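Local coordinates for protein thymidylate synthase 1 (Bacillus subtilis, PDB 1BKP) that catalyses the reductive methylation of dUMP to dTMP with 5,10-methylenetetrahydrofolate as methyl donor and reductant, working as a homodimer, at residues 45-50 and 215-220; 73-78 and 124-129. One frame throughout, in Å; residues are numbered along the deposited sequence.

How the contacts relate
Both contacts belong to the one thymidylate synthase fold, with centres about 23 Å apart and nearest atoms about 10 Å apart, so they do not touch. Contact 1 pairs two strands of the main mixed sheet, 39-49 and 209-223. Contact 2 joins the end of helix 64-75, the next helix after strand 39-49, to the start of helix 125-135; both its segments fall between 45-50 and 215-220 in sequence. Residues predicted to contribute to a dUMP site shared between the subunits lie nearer contact 1: the side chains of Ile217 and Asn182 are about 4 Å apart, as are those of Phe215 and Asn191. At contact 2, Leu129 stays about 9 Å from Arg141, side chain to side chain.

Contact 1. Residues 45-50 and 215-220; sequences KQMRFD and FNIGDC
The side chains of Gln46 and Asn216 run side by side in the same direction, and their amide planes are turned 54° apart. Gln46 NE2 donates to Asn216 OD1 at 2.9 Å, nearly straight at 166°; the donor lies in the Asn216 carbonyl plane on a lone pair, and the acceptor stays close to the Gln46 amide plane. Gln46 reaches this position with CG anti to its backbone N (chi1 179°) and an extended chain. The oxygen of the same amide, Gln46 OE1, accepts from Arg48 NH1 at 3.1 Å; it sits at the guanidinium edge, in plane, while the donor is tilted from the amide's carbonyl plane. A water bridges Asn216 OD1 and, weakly, Lys45 O. The Phe215 ring has Ile217 CG1 at its edge, in plane, while Met47 CE approaches CD1 of that ring obliquely at 4.2 Å and lies equally far from Ile217 CD1.

The backbones pair as an antiparallel ladder. Lys45-Ile217 and Met47-Phe215 are hydrogen-bonded pairs flanking the non-hydrogen-bonded pair Gln46-Asn216, whose CA atoms are 4.5 Å apart. Lys45 turns its amine away to a salt bridge with Asp13.

Arg48 also donates to Ser44 O and Ile43 O of the second subunit, placing the amide-bearing face of this central mixed sheet at the dimer interface, as in thymidylate synthases, whose sheets stack across it. On the opposite face, Met47 packs on helices 3-17 and 188-206, Phe215 on helix 188-206, while strand 172-183 continues the sheet beyond Asn216.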
loop_
_atom_site.group_PDB
_atom_site.type_symbol
_atom_site.label_atom_id
_atom_site.label_comp_id
_atom_site.label_asym_id
_atom_site.label_seq_id
_atom_site.Cartn_x
_atom_site.Cartn_y
_atom_site.Cartn_z
ATOM N N LYS A 45 1.495 -6.786 8.385
ATOM C CA LYS A 45 2.346 -6.417 9.560
ATOM C C LYS A 45 3.045 -5.089 9.166
ATOM O O LYS A 45 3.267 -4.816 7.980
ATOM C CB LYS A 45 3.448 -7.500 9.828
ATOM C CG LYS A 45 2.811 -8.845 10.280
ATOM C CD LYS A 45 2.306 -8.687 11.743
ATOM C CE LYS A 45 1.793 -9.931 12.350
ATOM N NZ LYS A 45 1.749 -9.703 13.856
ATOM N N GLN A 46 3.584 -4.418 10.169
ATOM C CA GLN A 46 4.214 -3.124 9.945
ATOM C C GLN A 46 5.414 -2.921 10.877
ATOM O O GLN A 46 5.327 -3.258 12.051
ATOM C CB GLN A 46 3.193 -1.987 10.250
ATOM C CG GLN A 46 3.828 -0.639 10.039
ATOM C CD GLN A 46 2.893 0.517 10.220
ATOM O OE1 GLN A 46 2.912 1.125 11.271
ATOM N NE2 GLN A 46 2.126 0.870 9.185
ATOM N N MET A 47 6.513 -2.375 10.352
ATOM C CA MET A 47 7.658 -2.018 11.204
ATOM C C MET A 47 7.845 -0.534 10.972
ATOM O O MET A 47 7.663 -0.083 9.808
ATOM C CB MET A 47 8.926 -2.819 10.795
ATOM C CG MET A 47 8.732 -4.307 11.152
ATOM S SD MET A 47 10.137 -5.308 10.558
ATOM C CE MET A 47 9.902 -5.221 8.940
ATOM N N ARG A 48 8.164 0.208 12.059
ATOM C CA ARG A 48 8.374 1.676 11.940
ATOM C C ARG A 48 9.649 1.995 12.697
ATOM O O ARG A 48 9.840 1.471 13.806
ATOM C CB ARG A 48 7.272 2.465 12.643
ATOM C CG ARG A 48 5.896 2.125 12.235
ATOM C CD ARG A 48 4.912 3.027 12.985
ATOM N NE ARG A 48 4.801 4.455 12.628
ATOM C CZ ARG A 48 3.695 4.974 12.048
ATOM N NH1 ARG A 48 2.728 4.180 11.579
ATOM N NH2 ARG A 48 3.588 6.262 11.840
ATOM N N PHE A 49 10.429 2.912 12.155
ATOM C CA PHE A 49 11.701 3.305 12.762
ATOM C C PHE A 49 11.784 4.833 12.719
ATOM O O PHE A 49 11.369 5.498 11.728
ATOM C CB PHE A 49 12.842 2.700 11.944
ATOM C CG PHE A 49 12.726 1.236 11.798
ATOM C CD1 PHE A 49 13.251 0.384 12.781
ATOM C CD2 PHE A 49 12.155 0.694 10.687
ATOM C CE1 PHE A 49 13.193 -0.943 12.582
ATOM C CE2 PHE A 49 12.114 -0.655 10.520
ATOM C CZ PHE A 49 12.622 -1.455 11.434
ATOM N N ASP A 50 12.448 5.368 13.721
ATOM C CA ASP A 50 12.533 6.814 13.807
ATOM C C ASP A 50 13.844 7.332 13.188
ATOM O O ASP A 50 14.147 8.537 13.148
ATOM C CB ASP A 50 12.360 7.235 15.273
ATOM C CG ASP A 50 13.463 6.724 16.186
ATOM O OD1 ASP A 50 14.392 6.040 15.753
ATOM O OD2 ASP A 50 13.406 7.055 17.375
ATOM N N PHE A 215 7.638 0.250 7.017
ATOM C CA PHE A 215 7.776 -0.854 6.054
ATOM C C PHE A 215 6.592 -1.769 6.321
ATOM O O PHE A 215 6.412 -2.296 7.424
ATOM C CB PHE A 215 9.078 -1.587 6.306
ATOM C CG PHE A 215 9.451 -2.596 5.174
ATOM C CD1 PHE A 215 8.824 -3.843 5.090
ATOM C CD2 PHE A 215 10.357 -2.226 4.183
ATOM C CE1 PHE A 215 9.069 -4.754 3.996
ATOM C CE2 PHE A 215 10.663 -3.107 3.043
ATOM C CZ PHE A 215 10.027 -4.362 2.943
ATOM N N ASN A 216 5.725 -1.828 5.353
ATOM C CA ASN A 216 4.477 -2.622 5.464
ATOM C C ASN A 216 4.593 -3.885 4.687
ATOM O O ASN A 216 5.058 -3.831 3.549
ATOM C CB ASN A 216 3.344 -1.840 4.804
ATOM C CG ASN A 216 2.963 -0.583 5.607
ATOM O OD1 ASN A 216 2.664 -0.692 6.802
ATOM N ND2 ASN A 216 3.187 0.594 5.037
ATOM N N ILE A 217 4.013 -4.974 5.182
ATOM C CA ILE A 217 4.110 -6.234 4.394
ATOM C C ILE A 217 2.705 -6.855 4.369
ATOM O O ILE A 217 2.032 -6.865 5.397
ATOM C CB ILE A 217 4.994 -7.291 5.044
ATOM C CG1 ILE A 217 6.413 -6.797 5.333
ATOM C CG2 ILE A 217 5.191 -8.481 4.077
ATOM C CD1 ILE A 217 6.587 -6.503 6.772
ATOM N N GLY A 218 2.270 -7.288 3.188
ATOM C CA GLY A 218 0.943 -7.927 3.086
ATOM C C GLY A 218 0.995 -9.400 3.466
ATOM O O GLY A 218 0.747 -9.743 4.583
ATOM N N ASP A 219 1.466 -10.290 2.598
ATOM C CA ASP A 219 1.514 -11.702 3.056
ATOM C C ASP A 219 2.907 -11.950 3.701
ATOM O O ASP A 219 3.900 -11.964 3.017
ATOM C CB ASP A 219 1.358 -12.590 1.876
ATOM C CG ASP A 219 1.146 -14.046 2.298
ATOM O OD1 ASP A 219 2.111 -14.664 2.720
ATOM O OD2 ASP A 219 0.019 -14.534 2.316
ATOM N N CYS A 220 2.935 -12.133 5.009
ATOM C CA CYS A 220 4.151 -12.350 5.764
ATOM C C CYS A 220 4.354 -13.868 5.933
ATOM O O CYS A 220 3.641 -14.462 6.716
ATOM C CB CYS A 220 3.873 -11.767 7.110
ATOM S SG CYS A 220 5.242 -11.140 7.925
HETATM O O HOH W 1 0.735 -3.218 7.265
#

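Contact 2. Residues 73-78 and 124-129; sequences WIWQLK and DQVDYL
Lys78 NZ meets Asp124 OD2 in a salt bridge of 2.8 Å, on the syn side of the oxygen and 19° out of the carboxylate plane. The two side chains approach from opposite directions, and the lysine bends at chi3 (-75°) to bring its amine there. Asp124 is the N-cap residue of helix 125-135, and its carboxylate does the capping: OD1 accepts from Asp127 N at 2.9 Å, almost linear at 170°, and weakly from Val126 N. One aspartate therefore fixes the helix start and holds the lysine.

The close apolar packing centres on Val126. Its CG2 touches Lys78 CD at 4.0 Å, Trp75 CE3 obliquely at the same separation, and Trp75 O at 3.9 Å. That carbonyl is buried here with no polar partner in the model. Leu129 adds a lighter touch, CD2 lying at the indole edge, 4.4 Å from CZ3.

Toward Asp127 the contact is looser: both it and Lys78 are partly exposed, and Asp127 OD2 stands 3.9 Å from Lys78 NZ, a long salt bridge. Tyr254 OH is hydrogen-bonded to both Lys78 NZ and Asp127 OD1. Asp124 OD2 is shared with Lys114, which would probably favour its ionised form.

Leu111 of helix 108-112 packs against Trp75, Lys78 and Val126. Trp75 NE1 is hydrogen-bonded to Tyr195 OH of helix 188-206, and strands 143-145 and 161-169 meet this helix pair through Trp75, Gln125 and Leu129.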
loop_
_atom_site.group_PDB
_atom_site.type_symbol
_atom_site.label_atom_id
_atom_site.label_comp_id
_atom_site.label_asym_id
_atom_site.label_seq_id
_atom_site.Cartn_x
_atom_site.Cartn_y
_atom_site.Cartn_z
ATOM N N TRP A 73 20.786 -0.380 -9.233
ATOM C CA TRP A 73 20.442 -0.953 -10.526
ATOM C C TRP A 73 18.949 -0.557 -10.791
ATOM O O TRP A 73 18.566 -0.216 -11.915
ATOM C CB TRP A 73 20.540 -2.495 -10.410
ATOM C CG TRP A 73 20.100 -3.270 -11.598
ATOM C CD1 TRP A 73 20.528 -3.118 -12.874
ATOM C CD2 TRP A 73 19.145 -4.350 -11.626
ATOM N NE1 TRP A 73 19.904 -4.032 -13.714
ATOM C CE2 TRP A 73 19.073 -4.814 -12.959
ATOM C CE3 TRP A 73 18.366 -4.973 -10.660
ATOM C CZ2 TRP A 73 18.254 -5.865 -13.334
ATOM C CZ3 TRP A 73 17.530 -6.045 -11.043
ATOM C CH2 TRP A 73 17.487 -6.469 -12.334
ATOM N N ILE A 74 18.070 -0.806 -9.817
ATOM C CA ILE A 74 16.654 -0.460 -10.000
ATOM C C ILE A 74 16.334 1.081 -10.040
ATOM O O ILE A 74 15.636 1.589 -10.996
ATOM C CB ILE A 74 15.802 -1.082 -8.847
ATOM C CG1 ILE A 74 15.926 -2.661 -8.839
ATOM C CG2 ILE A 74 14.259 -0.731 -9.013
ATOM C CD1 ILE A 74 15.467 -3.211 -7.362
ATOM N N TRP A 75 16.809 1.803 -9.037
ATOM C CA TRP A 75 16.452 3.219 -8.865
ATOM C C TRP A 75 17.347 4.268 -9.523
ATOM O O TRP A 75 16.833 5.303 -9.931
ATOM C CB TRP A 75 16.416 3.565 -7.373
ATOM C CG TRP A 75 15.140 3.047 -6.678
ATOM C CD1 TRP A 75 14.824 1.743 -6.286
ATOM C CD2 TRP A 75 13.986 3.850 -6.410
ATOM N NE1 TRP A 75 13.526 1.720 -5.790
ATOM C CE2 TRP A 75 12.992 2.991 -5.841
ATOM C CE3 TRP A 75 13.703 5.214 -6.577
ATOM C CZ2 TRP A 75 11.735 3.467 -5.439
ATOM C CZ3 TRP A 75 12.422 5.696 -6.161
ATOM C CH2 TRP A 75 11.473 4.824 -5.604
ATOM N N GLN A 76 18.630 3.965 -9.703
ATOM C CA GLN A 76 19.577 4.921 -10.260
ATOM C C GLN A 76 19.835 4.636 -11.725
ATOM O O GLN A 76 19.603 5.507 -12.566
ATOM C CB GLN A 76 20.905 4.903 -9.491
ATOM C CG GLN A 76 21.751 6.082 -9.864
ATOM C CD GLN A 76 23.144 5.879 -9.367
ATOM O OE1 GLN A 76 23.774 4.930 -9.757
ATOM N NE2 GLN A 76 23.597 6.713 -8.402
ATOM N N LEU A 77 20.229 3.401 -12.074
ATOM C CA LEU A 77 20.446 3.081 -13.479
ATOM C C LEU A 77 19.074 2.860 -14.116
ATOM O O LEU A 77 18.911 2.945 -15.360
ATOM C CB LEU A 77 21.280 1.782 -13.616
ATOM C CG LEU A 77 22.587 1.678 -12.765
ATOM C CD1 LEU A 77 23.440 0.419 -13.248
ATOM C CD2 LEU A 77 23.374 2.873 -12.766
ATOM N N LYS A 78 18.080 2.463 -13.323
ATOM C CA LYS A 78 16.725 2.197 -13.858
ATOM C C LYS A 78 16.844 1.220 -14.976
ATOM O O LYS A 78 16.267 1.402 -16.084
ATOM C CB LYS A 78 16.062 3.512 -14.342
ATOM C CG LYS A 78 15.711 4.404 -13.179
ATOM C CD LYS A 78 15.260 5.894 -13.506
ATOM C CE LYS A 78 16.374 6.793 -13.906
ATOM N NZ LYS A 78 16.031 8.292 -13.918
ATOM N N ASP A 124 10.593 10.587 -16.047
ATOM C CA ASP A 124 10.187 9.299 -15.425
ATOM C C ASP A 124 9.752 9.512 -13.944
ATOM O O ASP A 124 9.790 10.649 -13.385
ATOM C CB ASP A 124 11.330 8.240 -15.606
ATOM C CG ASP A 124 12.612 8.606 -14.862
ATOM O OD1 ASP A 124 12.570 9.154 -13.707
ATOM O OD2 ASP A 124 13.688 8.393 -15.459
ATOM N N GLN A 125 9.386 8.425 -13.278
ATOM C CA GLN A 125 8.923 8.538 -11.904
ATOM C C GLN A 125 9.925 9.034 -10.927
ATOM O O GLN A 125 9.572 9.631 -9.935
ATOM C CB GLN A 125 8.455 7.144 -11.430
ATOM C CG GLN A 125 7.128 6.654 -12.100
ATOM C CD GLN A 125 6.626 5.377 -11.403
ATOM O OE1 GLN A 125 6.392 5.405 -10.151
ATOM N NE2 GLN A 125 6.560 4.253 -12.138
ATOM N N VAL A 126 11.194 8.715 -11.130
ATOM C CA VAL A 126 12.185 9.106 -10.156
ATOM C C VAL A 126 12.474 10.636 -10.308
ATOM O O VAL A 126 12.468 11.359 -9.309
ATOM C CB VAL A 126 13.476 8.299 -10.350
ATOM C CG1 VAL A 126 14.559 8.772 -9.375
ATOM C CG2 VAL A 126 13.199 6.783 -10.195
ATOM N N ASP A 127 12.712 11.126 -11.534
ATOM C CA ASP A 127 12.933 12.569 -11.690
ATOM C C ASP A 127 11.702 13.381 -11.345
ATOM O O ASP A 127 11.823 14.469 -10.750
ATOM C CB ASP A 127 13.354 12.861 -13.125
ATOM C CG ASP A 127 14.775 12.369 -13.418
ATOM O OD1 ASP A 127 15.623 12.327 -12.479
ATOM O OD2 ASP A 127 14.976 11.952 -14.572
ATOM N N TYR A 128 10.519 12.798 -11.555
ATOM C CA TYR A 128 9.336 13.524 -11.237
ATOM C C TYR A 128 9.266 13.628 -9.683
ATOM O O TYR A 128 9.058 14.703 -9.090
ATOM C CB TYR A 128 8.095 12.777 -11.748
ATOM C CG TYR A 128 6.849 13.592 -11.495
ATOM C CD1 TYR A 128 6.493 14.639 -12.361
ATOM C CD2 TYR A 128 6.059 13.358 -10.375
ATOM C CE1 TYR A 128 5.382 15.405 -12.129
ATOM C CE2 TYR A 128 4.943 14.114 -10.136
ATOM C CZ TYR A 128 4.608 15.110 -11.024
ATOM O OH TYR A 128 3.381 15.681 -10.831
ATOM N N LEU A 129 9.529 12.505 -9.002
ATOM C CA LEU A 129 9.511 12.519 -7.531
ATOM C C LEU A 129 10.557 13.493 -6.981
ATOM O O LEU A 129 10.247 14.304 -6.073
ATOM C CB LEU A 129 9.892 11.084 -7.003
ATOM C CG LEU A 129 10.103 10.989 -5.429
ATOM C CD1 LEU A 129 8.765 11.268 -4.704
ATOM C CD2 LEU A 129 10.730 9.624 -4.959
#